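Local coordinates for regulatory protein of LacI family (Chloroflexus aggregans, PDB 3BBL) that probably regulates transcription as a DNA-binding LacI-family protein, sensing a small effector through its periplasmic-binding-protein-like domain, at residues A[68-73]-A[81-86]; A[5-10]-A[253-258]; A[202-207]-A[218-223]; A[131-136]-A[197-202]. All coordinates share one frame; numbering follows the deposited sequence.

Interaction 1: residues A[68-73]-A[81-86]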
loop_
_atom_site.group_PDB
_atom_site.type_symbol
_atom_site.label_atom_id
_atom_site.label_comp_id
_atom_site.label_asym_id
_atom_site.label_seq_id
_atom_site.Cartn_x
_atom_site.Cartn_y
_atom_site.Cartn_z
ATOM N N PHE A 68 21.649 11.340 -0.182
ATOM C CA PHE A 68 20.677 10.385 -0.691
ATOM C C PHE A 68 20.367 9.285 0.311
ATOM O O PHE A 68 21.161 8.975 1.197
ATOM C CB PHE A 68 21.215 9.682 -1.934
ATOM C CG PHE A 68 21.414 10.572 -3.116
ATOM C CD1 PHE A 68 20.338 10.943 -3.912
ATOM C CD2 PHE A 68 22.693 10.988 -3.472
ATOM C CE1 PHE A 68 20.529 11.711 -5.054
ATOM C CE2 PHE A 68 22.901 11.755 -4.607
ATOM C CZ PHE A 68 21.817 12.119 -5.405
ATOM N N VAL A 69 19.190 8.700 0.149
ATOM C CA VAL A 69 18.780 7.560 0.942
ATOM C C VAL A 69 18.508 6.548 -0.168
ATOM O O VAL A 69 17.878 6.886 -1.172
ATOM C CB VAL A 69 17.504 7.829 1.739
ATOM C CG1 VAL A 69 16.994 6.523 2.346
ATOM C CG2 VAL A 69 17.795 8.825 2.854
ATOM N N LEU A 70 19.025 5.334 -0.015
ATOM C CA LEU A 70 18.838 4.296 -1.024
ATOM C C LEU A 70 18.062 3.122 -0.443
ATOM O O LEU A 70 18.241 2.778 0.719
ATOM C CB LEU A 70 20.200 3.781 -1.522
ATOM C CG LEU A 70 21.313 4.762 -1.906
ATOM C CD1 LEU A 70 22.604 3.984 -2.130
ATOM C CD2 LEU A 70 20.931 5.547 -3.153
ATOM N N SER A 71 17.197 2.517 -1.257
ATOM C CA SER A 71 16.426 1.344 -0.840
ATOM C C SER A 71 16.560 0.294 -1.943
ATOM O O SER A 71 17.062 0.606 -3.023
ATOM C CB SER A 71 14.957 1.704 -0.587
ATOM O OG SER A 71 14.344 2.260 -1.725
ATOM N N SER A 72 16.121 -0.937 -1.677
ATOM C CA SER A 72 16.244 -2.035 -2.643
ATOM C C SER A 72 17.723 -2.278 -2.911
ATOM O O SER A 72 18.168 -2.286 -4.059
ATOM C CB SER A 72 15.554 -1.708 -3.972
ATOM O OG SER A 72 14.151 -1.812 -3.867
ATOM N N ILE A 73 18.484 -2.474 -1.845
ATOM C CA ILE A 73 19.915 -2.689 -1.979
ATOM C C ILE A 73 20.273 -4.121 -2.337
ATOM O O ILE A 73 19.942 -5.051 -1.611
ATOM C CB ILE A 73 20.661 -2.342 -0.675
ATOM C CG1 ILE A 73 20.150 -1.012 -0.106
ATOM C CG2 ILE A 73 22.160 -2.289 -0.944
ATOM C CD1 ILE A 73 20.384 0.184 -1.008
ATOM N N GLN A 81 28.355 1.895 -4.789
ATOM C CA GLN A 81 29.726 1.949 -5.275
ATOM C C GLN A 81 30.017 3.373 -5.749
ATOM O O GLN A 81 31.009 3.991 -5.359
ATOM C CB GLN A 81 29.875 0.970 -6.441
ATOM C CG GLN A 81 31.242 0.350 -6.608
ATOM C CD GLN A 81 31.285 -0.587 -7.804
ATOM O OE1 GLN A 81 30.453 -1.494 -7.932
ATOM N NE2 GLN A 81 32.253 -0.373 -8.691
ATOM N N PHE A 82 29.125 3.884 -6.588
ATOM C CA PHE A 82 29.255 5.225 -7.137
ATOM C C PHE A 82 29.347 6.310 -6.069
ATOM O O PHE A 82 30.335 7.036 -6.002
ATOM C CB PHE A 82 28.078 5.512 -8.065
ATOM C CG PHE A 82 28.058 6.911 -8.601
ATOM C CD1 PHE A 82 29.067 7.362 -9.447
ATOM C CD2 PHE A 82 27.030 7.783 -8.257
ATOM C CE1 PHE A 82 29.052 8.662 -9.945
ATOM C CE2 PHE A 82 27.006 9.084 -8.746
ATOM C CZ PHE A 82 28.020 9.525 -9.593
ATOM N N LEU A 83 28.318 6.422 -5.235
ATOM C CA LEU A 83 28.299 7.437 -4.189
ATOM C C LEU A 83 29.500 7.332 -3.262
ATOM O O LEU A 83 29.954 8.334 -2.707
ATOM C CB LEU A 83 26.998 7.345 -3.382
ATOM C CG LEU A 83 25.733 7.554 -4.222
ATOM C CD1 LEU A 83 24.497 7.377 -3.361
ATOM C CD2 LEU A 83 25.764 8.942 -4.849
ATOM N N LEU A 84 30.016 6.120 -3.088
ATOM C CA LEU A 84 31.180 5.924 -2.229
ATOM C C LEU A 84 32.399 6.560 -2.884
ATOM O O LEU A 84 33.201 7.219 -2.222
ATOM C CB LEU A 84 31.440 4.431 -1.994
ATOM C CG LEU A 84 30.607 3.764 -0.901
ATOM C CD1 LEU A 84 30.870 2.278 -0.905
ATOM C CD2 LEU A 84 30.952 4.371 0.449
ATOM N N LYS A 85 32.528 6.357 -4.191
ATOM C CA LYS A 85 33.639 6.916 -4.946
ATOM C C LYS A 85 33.574 8.441 -4.921
ATOM O O LYS A 85 34.588 9.110 -4.710
ATOM C CB LYS A 85 33.598 6.417 -6.393
ATOM C CG LYS A 85 33.791 4.915 -6.531
ATOM C CD LYS A 85 33.465 4.433 -7.944
ATOM C CE LYS A 85 33.574 2.907 -8.060
ATOM N NZ LYS A 85 33.086 2.389 -9.374
ATOM N N GLN A 86 32.375 8.981 -5.118
ATOM C CA GLN A 86 32.166 10.424 -5.130
ATOM C C GLN A 86 32.232 11.056 -3.742
ATOM O O GLN A 86 32.099 12.271 -3.605
ATOM C CB GLN A 86 30.807 10.746 -5.745
ATOM C CG GLN A 86 30.549 10.078 -7.079
ATOM C CD GLN A 86 31.479 10.565 -8.174
ATOM O OE1 GLN A 86 31.514 11.756 -8.485
ATOM N NE2 GLN A 86 32.238 9.642 -8.767
#

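Interaction 2: residues A[5-10]-A[253-258]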
loop_
_atom_site.group_PDB
_atom_site.type_symbol
_atom_site.label_atom_id
_atom_site.label_comp_id
_atom_site.label_asym_id
_atom_site.label_seq_id
_atom_site.Cartn_x
_atom_site.Cartn_y
_atom_site.Cartn_z
ATOM N N PHE A 5 19.336 21.564 1.922
ATOM C CA PHE A 5 18.314 21.072 2.840
ATOM C C PHE A 5 17.347 20.107 2.152
ATOM O O PHE A 5 16.154 20.073 2.451
ATOM C CB PHE A 5 17.554 22.249 3.456
ATOM C CG PHE A 5 18.354 23.010 4.472
ATOM C CD1 PHE A 5 18.675 22.431 5.698
ATOM C CD2 PHE A 5 18.823 24.290 4.194
ATOM C CE1 PHE A 5 19.456 23.119 6.637
ATOM C CE2 PHE A 5 19.605 24.986 5.125
ATOM C CZ PHE A 5 19.922 24.400 6.346
HETATM N N MSE A 6 17.877 19.322 1.225
HETATM C CA MSE A 6 17.071 18.348 0.515
HETATM C C MSE A 6 17.770 16.999 0.388
HETATM O O MSE A 6 18.959 16.921 0.069
HETATM C CB MSE A 6 16.682 18.901 -0.847
HETATM C CG MSE A 6 15.651 19.976 -0.678
HETATM SE SE MSE A 6 14.980 20.606 -2.366
HETATM C CE MSE A 6 13.782 19.168 -2.700
ATOM N N ILE A 7 17.018 15.940 0.673
ATOM C CA ILE A 7 17.538 14.579 0.609
ATOM C C ILE A 7 16.862 13.851 -0.541
ATOM O O ILE A 7 15.636 13.758 -0.599
ATOM C CB ILE A 7 17.264 13.831 1.937
ATOM C CG1 ILE A 7 17.993 14.541 3.080
ATOM C CG2 ILE A 7 17.715 12.376 1.833
ATOM C CD1 ILE A 7 17.451 14.228 4.455
ATOM N N GLY A 8 17.667 13.353 -1.469
ATOM C CA GLY A 8 17.115 12.647 -2.607
ATOM C C GLY A 8 16.750 11.212 -2.287
ATOM O O GLY A 8 17.488 10.509 -1.591
ATOM N N TYR A 9 15.599 10.782 -2.789
ATOM C CA TYR A 9 15.140 9.419 -2.572
ATOM C C TYR A 9 14.432 8.882 -3.808
ATOM O O TYR A 9 13.842 9.635 -4.577
ATOM C CB TYR A 9 14.188 9.344 -1.365
ATOM C CG TYR A 9 13.704 7.937 -1.075
ATOM C CD1 TYR A 9 14.612 6.916 -0.803
ATOM C CD2 TYR A 9 12.347 7.610 -1.143
ATOM C CE1 TYR A 9 14.194 5.608 -0.615
ATOM C CE2 TYR A 9 11.914 6.297 -0.957
ATOM C CZ TYR A 9 12.844 5.297 -0.698
ATOM O OH TYR A 9 12.443 3.980 -0.564
ATOM N N SER A 10 14.508 7.573 -3.998
ATOM C CA SER A 10 13.856 6.923 -5.122
ATOM C C SER A 10 13.499 5.503 -4.701
ATOM O O SER A 10 14.163 4.915 -3.851
ATOM C CB SER A 10 14.776 6.886 -6.349
ATOM O OG SER A 10 15.883 6.038 -6.129
ATOM N N LEU A 253 20.353 9.892 10.505
ATOM C CA LEU A 253 21.759 9.557 10.317
ATOM C C LEU A 253 22.379 10.337 9.164
ATOM O O LEU A 253 23.526 10.765 9.243
ATOM C CB LEU A 253 21.906 8.053 10.064
ATOM C CG LEU A 253 23.313 7.508 9.808
ATOM C CD1 LEU A 253 24.216 7.847 10.981
ATOM C CD2 LEU A 253 23.246 5.997 9.609
ATOM N N LEU A 254 21.617 10.520 8.093
ATOM C CA LEU A 254 22.112 11.242 6.931
ATOM C C LEU A 254 22.261 12.730 7.226
ATOM O O LEU A 254 23.214 13.365 6.784
ATOM C CB LEU A 254 21.174 11.042 5.739
ATOM C CG LEU A 254 21.616 11.731 4.447
ATOM C CD1 LEU A 254 23.004 11.233 4.052
ATOM C CD2 LEU A 254 20.613 11.448 3.344
ATOM N N VAL A 255 21.318 13.286 7.978
ATOM C CA VAL A 255 21.378 14.701 8.325
ATOM C C VAL A 255 22.634 14.972 9.152
ATOM O O VAL A 255 23.276 16.008 8.993
ATOM C CB VAL A 255 20.125 15.149 9.124
ATOM C CG1 VAL A 255 20.325 16.556 9.664
ATOM C CG2 VAL A 255 18.893 15.112 8.226
ATOM N N ALA A 256 22.985 14.036 10.028
ATOM C CA ALA A 256 24.173 14.186 10.855
ATOM C C ALA A 256 25.425 14.134 9.982
ATOM O O ALA A 256 26.362 14.900 10.187
ATOM C CB ALA A 256 24.221 13.089 11.909
ATOM N N ILE A 257 25.435 13.234 9.004
ATOM C CA ILE A 257 26.580 13.095 8.110
ATOM C C ILE A 257 26.715 14.329 7.230
ATOM O O ILE A 257 27.814 14.848 7.026
ATOM C CB ILE A 257 26.435 11.860 7.202
ATOM C CG1 ILE A 257 26.402 10.592 8.056
ATOM C CG2 ILE A 257 27.590 11.798 6.214
ATOM C CD1 ILE A 257 26.165 9.324 7.260
ATOM N N VAL A 258 25.589 14.793 6.708
ATOM C CA VAL A 258 25.577 15.966 5.849
ATOM C C VAL A 258 26.072 17.211 6.586
ATOM O O VAL A 258 26.739 18.061 6.001
ATOM C CB VAL A 258 24.152 16.231 5.294
ATOM C CG1 VAL A 258 24.069 17.630 4.685
ATOM C CG2 VAL A 258 23.807 15.188 4.248
#

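Interaction 3: residues A[202-207]-A[218-223]. With EDO (1,2-ethanediol), chain C.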
loop_
_atom_site.group_PDB
_atom_site.type_symbol
_atom_site.label_atom_id
_atom_site.label_comp_id
_atom_site.label_asym_id
_atom_site.label_seq_id
_atom_site.Cartn_x
_atom_site.Cartn_y
_atom_site.Cartn_z
ATOM N N GLY A 202 -0.791 -17.254 -1.033
ATOM C CA GLY A 202 -0.869 -18.322 -2.012
ATOM C C GLY A 202 -0.895 -19.663 -1.293
ATOM O O GLY A 202 -1.627 -20.577 -1.674
ATOM N N ALA A 203 -0.098 -19.772 -0.236
ATOM C CA ALA A 203 -0.046 -20.994 0.558
ATOM C C ALA A 203 -1.405 -21.233 1.207
ATOM O O ALA A 203 -1.882 -22.364 1.270
ATOM C CB ALA A 203 1.036 -20.889 1.636
HETATM N N MSE A 204 -2.019 -20.160 1.698
HETATM C CA MSE A 204 -3.339 -20.262 2.309
HETATM C C MSE A 204 -4.349 -20.745 1.253
HETATM O O MSE A 204 -5.230 -21.565 1.537
HETATM C CB MSE A 204 -3.767 -18.906 2.884
HETATM C CG MSE A 204 -3.011 -18.536 4.125
HETATM SE SE MSE A 204 -3.536 -16.721 4.754
HETATM C CE MSE A 204 -5.338 -17.222 5.306
ATOM N N ALA A 205 -4.208 -20.249 0.026
ATOM C CA ALA A 205 -5.106 -20.637 -1.054
ATOM C C ALA A 205 -4.922 -22.119 -1.386
ATOM O O ALA A 205 -5.890 -22.831 -1.660
ATOM C CB ALA A 205 -4.835 -19.788 -2.283
ATOM N N ALA A 206 -3.672 -22.574 -1.365
ATOM C CA ALA A 206 -3.362 -23.962 -1.659
ATOM C C ALA A 206 -3.964 -24.861 -0.577
ATOM O O ALA A 206 -4.584 -25.885 -0.880
ATOM C CB ALA A 206 -1.846 -24.157 -1.732
ATOM N N ALA A 207 -3.768 -24.476 0.683
ATOM C CA ALA A 207 -4.289 -25.239 1.809
ATOM C C ALA A 207 -5.804 -25.382 1.685
ATOM O O ALA A 207 -6.356 -26.472 1.863
ATOM C CB ALA A 207 -3.945 -24.547 3.103
ATOM N N LEU A 218 -2.285 -26.999 9.027
ATOM C CA LEU A 218 -1.106 -26.407 8.418
ATOM C C LEU A 218 -0.903 -25.008 8.958
ATOM O O LEU A 218 -1.706 -24.115 8.694
ATOM C CB LEU A 218 -1.266 -26.337 6.892
ATOM C CG LEU A 218 -0.085 -25.724 6.132
ATOM C CD1 LEU A 218 1.147 -26.601 6.334
ATOM C CD2 LEU A 218 -0.403 -25.595 4.654
ATOM N N ALA A 219 0.168 -24.812 9.718
ATOM C CA ALA A 219 0.455 -23.488 10.268
ATOM C C ALA A 219 1.230 -22.680 9.215
ATOM O O ALA A 219 2.042 -23.229 8.470
ATOM C CB ALA A 219 1.269 -23.612 11.550
ATOM N N ILE A 220 0.949 -21.386 9.147
ATOM C CA ILE A 220 1.607 -20.509 8.196
ATOM C C ILE A 220 2.012 -19.178 8.821
ATOM O O ILE A 220 1.217 -18.535 9.502
ATOM C CB ILE A 220 0.688 -20.222 6.985
ATOM C CG1 ILE A 220 0.409 -21.521 6.238
ATOM C CG2 ILE A 220 1.344 -19.207 6.035
ATOM C CD1 ILE A 220 -0.702 -21.399 5.195
ATOM N N ILE A 221 3.257 -18.774 8.602
ATOM C CA ILE A 221 3.732 -17.492 9.109
ATOM C C ILE A 221 4.362 -16.769 7.933
ATOM O O ILE A 221 5.214 -17.325 7.243
ATOM C CB ILE A 221 4.775 -17.646 10.242
ATOM C CG1 ILE A 221 4.132 -18.297 11.462
ATOM C CG2 ILE A 221 5.319 -16.278 10.635
ATOM C CD1 ILE A 221 5.040 -18.362 12.674
ATOM N N GLY A 222 3.916 -15.540 7.691
ATOM C CA GLY A 222 4.446 -14.763 6.586
ATOM C C GLY A 222 5.487 -13.759 7.026
ATOM O O GLY A 222 6.024 -13.838 8.136
ATOM N N PHE A 223 5.780 -12.810 6.139
ATOM C CA PHE A 223 6.762 -11.764 6.414
ATOM C C PHE A 223 6.344 -10.461 5.755
ATOM O O PHE A 223 5.984 -10.454 4.573
ATOM C CB PHE A 223 8.145 -12.198 5.908
ATOM C CG PHE A 223 9.300 -11.619 6.691
ATOM C CD1 PHE A 223 10.044 -12.427 7.547
ATOM C CD2 PHE A 223 9.656 -10.275 6.559
ATOM C CE1 PHE A 223 11.134 -11.909 8.261
ATOM C CE2 PHE A 223 10.741 -9.747 7.267
ATOM C CZ PHE A 223 11.481 -10.566 8.119
HETATM C C1 EDO C . -2.023 -19.852 10.619
HETATM O O1 EDO C . -0.897 -20.591 11.113
HETATM C C2 EDO C . -1.973 -18.394 11.099
HETATM O O2 EDO C . -1.227 -17.596 10.185
#

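Interaction 4: residues A[131-136]-A[197-202]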
loop_
_atom_site.group_PDB
_atom_site.type_symbol
_atom_site.label_atom_id
_atom_site.label_comp_id
_atom_site.label_asym_id
_atom_site.label_seq_id
_atom_site.Cartn_x
_atom_site.Cartn_y
_atom_site.Cartn_z
ATOM N N LEU A 131 9.143 -21.107 2.033
ATOM C CA LEU A 131 9.028 -20.619 0.672
ATOM C C LEU A 131 10.015 -19.454 0.622
ATOM O O LEU A 131 9.742 -18.359 1.105
ATOM C CB LEU A 131 7.594 -20.158 0.405
ATOM C CG LEU A 131 6.548 -21.239 0.713
ATOM C CD1 LEU A 131 5.177 -20.785 0.229
ATOM C CD2 LEU A 131 6.945 -22.548 0.049
ATOM N N ALA A 132 11.184 -19.714 0.052
ATOM C CA ALA A 132 12.246 -18.720 -0.014
ATOM C C ALA A 132 12.459 -18.105 -1.396
ATOM O O ALA A 132 11.765 -18.437 -2.361
ATOM C CB ALA A 132 13.539 -19.344 0.487
ATOM N N TRP A 133 13.444 -17.216 -1.479
ATOM C CA TRP A 133 13.763 -16.521 -2.719
ATOM C C TRP A 133 15.064 -17.024 -3.344
ATOM O O TRP A 133 15.784 -17.817 -2.742
ATOM C CB TRP A 133 13.872 -15.014 -2.448
ATOM C CG TRP A 133 12.610 -14.383 -1.966
ATOM C CD1 TRP A 133 11.347 -14.871 -2.105
ATOM C CD2 TRP A 133 12.478 -13.112 -1.311
ATOM N NE1 TRP A 133 10.435 -13.991 -1.578
ATOM C CE2 TRP A 133 11.101 -12.902 -1.084
ATOM C CE3 TRP A 133 13.390 -12.133 -0.897
ATOM C CZ2 TRP A 133 10.609 -11.748 -0.459
ATOM C CZ3 TRP A 133 12.901 -10.985 -0.275
ATOM C CH2 TRP A 133 11.522 -10.805 -0.063
ATOM N N PRO A 134 15.382 -16.561 -4.566
ATOM C CA PRO A 134 16.609 -16.975 -5.258
ATOM C C PRO A 134 17.862 -16.655 -4.453
ATOM O O PRO A 134 17.836 -15.800 -3.572
ATOM C CB PRO A 134 16.541 -16.198 -6.567
ATOM C CG PRO A 134 15.076 -16.097 -6.816
ATOM C CD PRO A 134 14.548 -15.727 -5.452
ATOM N N GLU A 135 18.960 -17.333 -4.780
ATOM C CA GLU A 135 20.233 -17.163 -4.076
ATOM C C GLU A 135 20.891 -15.799 -4.239
ATOM O O GLU A 135 21.713 -15.404 -3.410
ATOM C CB GLU A 135 21.227 -18.235 -4.518
ATOM C CG GLU A 135 20.659 -19.641 -4.556
ATOM C CD GLU A 135 21.729 -20.680 -4.814
ATOM O OE1 GLU A 135 22.516 -20.502 -5.769
ATOM O OE2 GLU A 135 21.780 -21.678 -4.062
ATOM N N ASP A 136 20.540 -15.081 -5.300
ATOM C CA ASP A 136 21.130 -13.771 -5.528
ATOM C C ASP A 136 20.427 -12.662 -4.754
ATOM O O ASP A 136 20.716 -11.485 -4.947
ATOM C CB ASP A 136 21.140 -13.445 -7.025
ATOM C CG ASP A 136 19.751 -13.408 -7.627
ATOM O OD1 ASP A 136 19.645 -13.327 -8.871
ATOM O OD2 ASP A 136 18.762 -13.458 -6.863
ATOM N N ASP A 197 4.236 -11.825 2.713
ATOM C CA ASP A 197 2.842 -12.195 2.890
ATOM C C ASP A 197 2.144 -12.611 1.611
ATOM O O ASP A 197 1.216 -13.426 1.642
ATOM C CB ASP A 197 2.067 -11.063 3.560
ATOM C CG ASP A 197 2.534 -10.795 4.975
ATOM O OD1 ASP A 197 3.155 -11.679 5.591
ATOM O OD2 ASP A 197 2.258 -9.701 5.483
ATOM N N THR A 198 2.579 -12.069 0.483
ATOM C CA THR A 198 1.962 -12.449 -0.785
ATOM C C THR A 198 2.097 -13.960 -0.977
ATOM O O THR A 198 1.147 -14.628 -1.381
ATOM C CB THR A 198 2.627 -11.735 -1.965
ATOM O OG1 THR A 198 2.722 -10.339 -1.669
ATOM C CG2 THR A 198 1.806 -11.913 -3.221
HETATM N N MSE A 199 3.287 -14.486 -0.684
HETATM C CA MSE A 199 3.547 -15.914 -0.796
HETATM C C MSE A 199 2.661 -16.679 0.180
HETATM O O MSE A 199 2.054 -17.687 -0.179
HETATM C CB MSE A 199 5.018 -16.220 -0.512
HETATM C CG MSE A 199 5.948 -15.646 -1.543
HETATM SE SE MSE A 199 7.751 -16.165 -1.016
HETATM C CE MSE A 199 8.111 -17.476 -2.392
ATOM N N ALA A 200 2.580 -16.190 1.414
ATOM C CA ALA A 200 1.758 -16.836 2.435
ATOM C C ALA A 200 0.288 -16.941 2.007
ATOM O O ALA A 200 -0.397 -17.931 2.305
ATOM C CB ALA A 200 1.866 -16.078 3.736
ATOM N N ILE A 201 -0.195 -15.925 1.299
ATOM C CA ILE A 201 -1.578 -15.939 0.851
ATOM C C ILE A 201 -1.780 -17.064 -0.164
ATOM O O ILE A 201 -2.802 -17.764 -0.142
ATOM C CB ILE A 201 -1.986 -14.556 0.281
ATOM C CG1 ILE A 201 -2.018 -13.539 1.432
ATOM C CG2 ILE A 201 -3.359 -14.622 -0.369
ATOM C CD1 ILE A 201 -2.373 -12.123 1.031
ATOM N N GLY A 202 -0.791 -17.254 -1.033
ATOM C CA GLY A 202 -0.869 -18.322 -2.012
ATOM C C GLY A 202 -0.895 -19.663 -1.293
ATOM O O GLY A 202 -1.627 -20.577 -1.674
#

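Interaction 1: residues A[68-73]-A[81-86]
Phe-68 and Leu-83 bring the two backbones nearest to each other, with 8.9 Å between their CA atoms. Strand residues 68-70 and helix residues 81-85 run in opposite directions, as expected for the first two elements of a beta-alpha-beta unit that is completed by strand 90-93. No hydrogen bond joins them; three apolar side chains fill the gap. Leu-83 does the bridging from the helix. Its CG is anti to the carbonyl carbon (chi1 -60°), which carries the forked end over to the sheet. CD2 of Leu-83 meets the Phe-68 ring alone, 3.9 Å from its CD2 and 4.0 Å from its CE2, obliquely, with the two side chains crossing at about a right angle. The other methyl, CD1, sits between that ring and Leu-70, 4.0 Å from CD2 of Phe-68 and, tip to tip, 4.0 Å from CD2 of Leu-70. Val-69, between the two strand residues, points its CB away from the helix, toward the other face of the sheet. Around this contact, Tyr-56 of helix 54-61 meets the Phe-68 ring with the planes at about 60°, and Phe-90 touches both Leu-70 and Leu-83. All the groups in contact are hydrocarbon and buried, so the helix is held on the sheet by dispersion and by exclusion of water, with no directional bond between the two segments to fix its rotation.

Interaction 2: residues A[5-10]-A[253-258]
Ile-7 on strand 6-9 pushes a methyl straight into helix 243-258: its CG2 stands only 3.4 Å from CD2 of Leu-254, the two side chains meeting tip to tip. That is close for two methyl groups, and the same CD2 is 4.1 Å from CG1 of Ile-7, so it touches both branches of the isoleucine, CG2 much the closer. Leu-254 gets there with its CG anti to the backbone N (chi1 -179°), and Val-69 on the neighbouring strand 67-70 touches both residues. In the LacI family the chain crosses between two alpha/beta subdomains, and this helix, from late in the sequence, packs against the sheet that holds the N-terminal strand. Its place is on the face opposite the one covered by helix 78-85, since Val-69 points here while its neighbours Phe-68 and Leu-70 point there. Toward the start of the strand the fit relaxes. CD1 of Ile-7 lies 4.1 Å from CG2 of Val-255, with the side chains crossing at about a right angle, and CG2 of the partly exposed Val-258 stays 6.0 Å from CG1 of Ile-7. The selenomethionine Met-6 packs against Met-6 of the second subunit.

Interaction 3: residues A[202-207]-A[218-223]
Ile-220 sends its CD1 methyl against the helix, 3.8 Å from CG of the selenomethionine Met-204 and 4.0 Å from CB of Ala-203. The methyl rests close to the helix backbone as well, 3.9 Å from N of Met-204. It arrives there because CG1 is anti to the carbonyl carbon (chi1 -63°) and the chain beyond it is extended (chi2 169°). One helical turn further on, CB of Ala-207 meets CD2 of Leu-218 at 4.0 Å. The small alanines let the helix ride low, with Ala-207 and Leu-218 only 7.4 Å apart at their CA atoms. Helix 197-209 and strand 219-223 run in opposite senses and are the second and third elements of a right-handed beta-alpha-beta crossover of the kind that builds Rossmann-like sheets; strand 191-194 is the first and pairs with 219-223 by backbone hydrogen bonds from Ala-219 and Ile-221. Ile-221 packs on helix 109-123 at the strand's other face, while Thr-177 of helix 170-181 flanks Ala-203 and Ala-206. N and O of Ile-220, on the strand edge turned from 191-194, are taken by a molecule of 1,2-ethanediol, probably from the crystallisation liquor. N of Ile-220 gives a nearly straight bond (168°) to its O1 at 2.8 Å, and O2 donates to O of Ile-220 at 2.7 Å. The same diol is hydrogen-bonded to Ser-237 N.

Interaction 4: residues A[131-136]-A[197-202]
The indole nitrogen NE1 of Trp-133 lies 3.5 Å from the selenium SE of Met-199, a selenomethionine, and NE1 is buried here with no hydrogen-bond partner in the model. The selenium sits at the edge of the indole, near its plane: 4.5 Å from the centroid of the five-membered ring and 74° off the ring normal. This is the edge form of a Met-aromatic contact. From another direction the carbonyl O of Leu-131 approaches the same SE at 3.6 Å, so a polarisable selenium fills the gap between an N-H and a carbonyl without a hydrogen bond. The chain of Met-199 is extended as far as SE (chi2 -179°) and then bends, which swings CE back to 3.9 Å from CB of Leu-131 and 3.8 Å from O of Ala-132. Helix 197-209 follows strand 191-194 in the chain and packs on the sheet of this subdomain, and through Met-199 it reaches across that strand to the next one, 128-132, just where this strand runs out into a loop. Backbone hydrogen bonds tie Leu-131 to Met-193 and Leu-195, on and just after strand 191-194. On the loop side Val-139 and Arg-143 of helix 138-153 pack on the indole, and Arg-165 hydrogen-bonds to O of Trp-133.

Overall arrangement
Starting at the N terminus, strand 6-9 enters the first subdomain but waits some 240 residues for helix 243-258, so interaction 2 closes a loop that contains the other three. Interaction 1 is a short local closure nested within it, on the neighbouring strand: Val-69 N hydrogen-bonds to Gly-8 O, and Ser-71 OG and Tyr-9 OH share a hydrogen bond. Farther along, interaction 4 closes next, across the second subdomain, and interaction 3 opens where it ends, sharing Gly-202 on helix 197-209. These two lie together, about 11 Å between centres, and about 27 to 39 Å from the first pair. None cross; interaction 2 returns the chain to its starting subdomain.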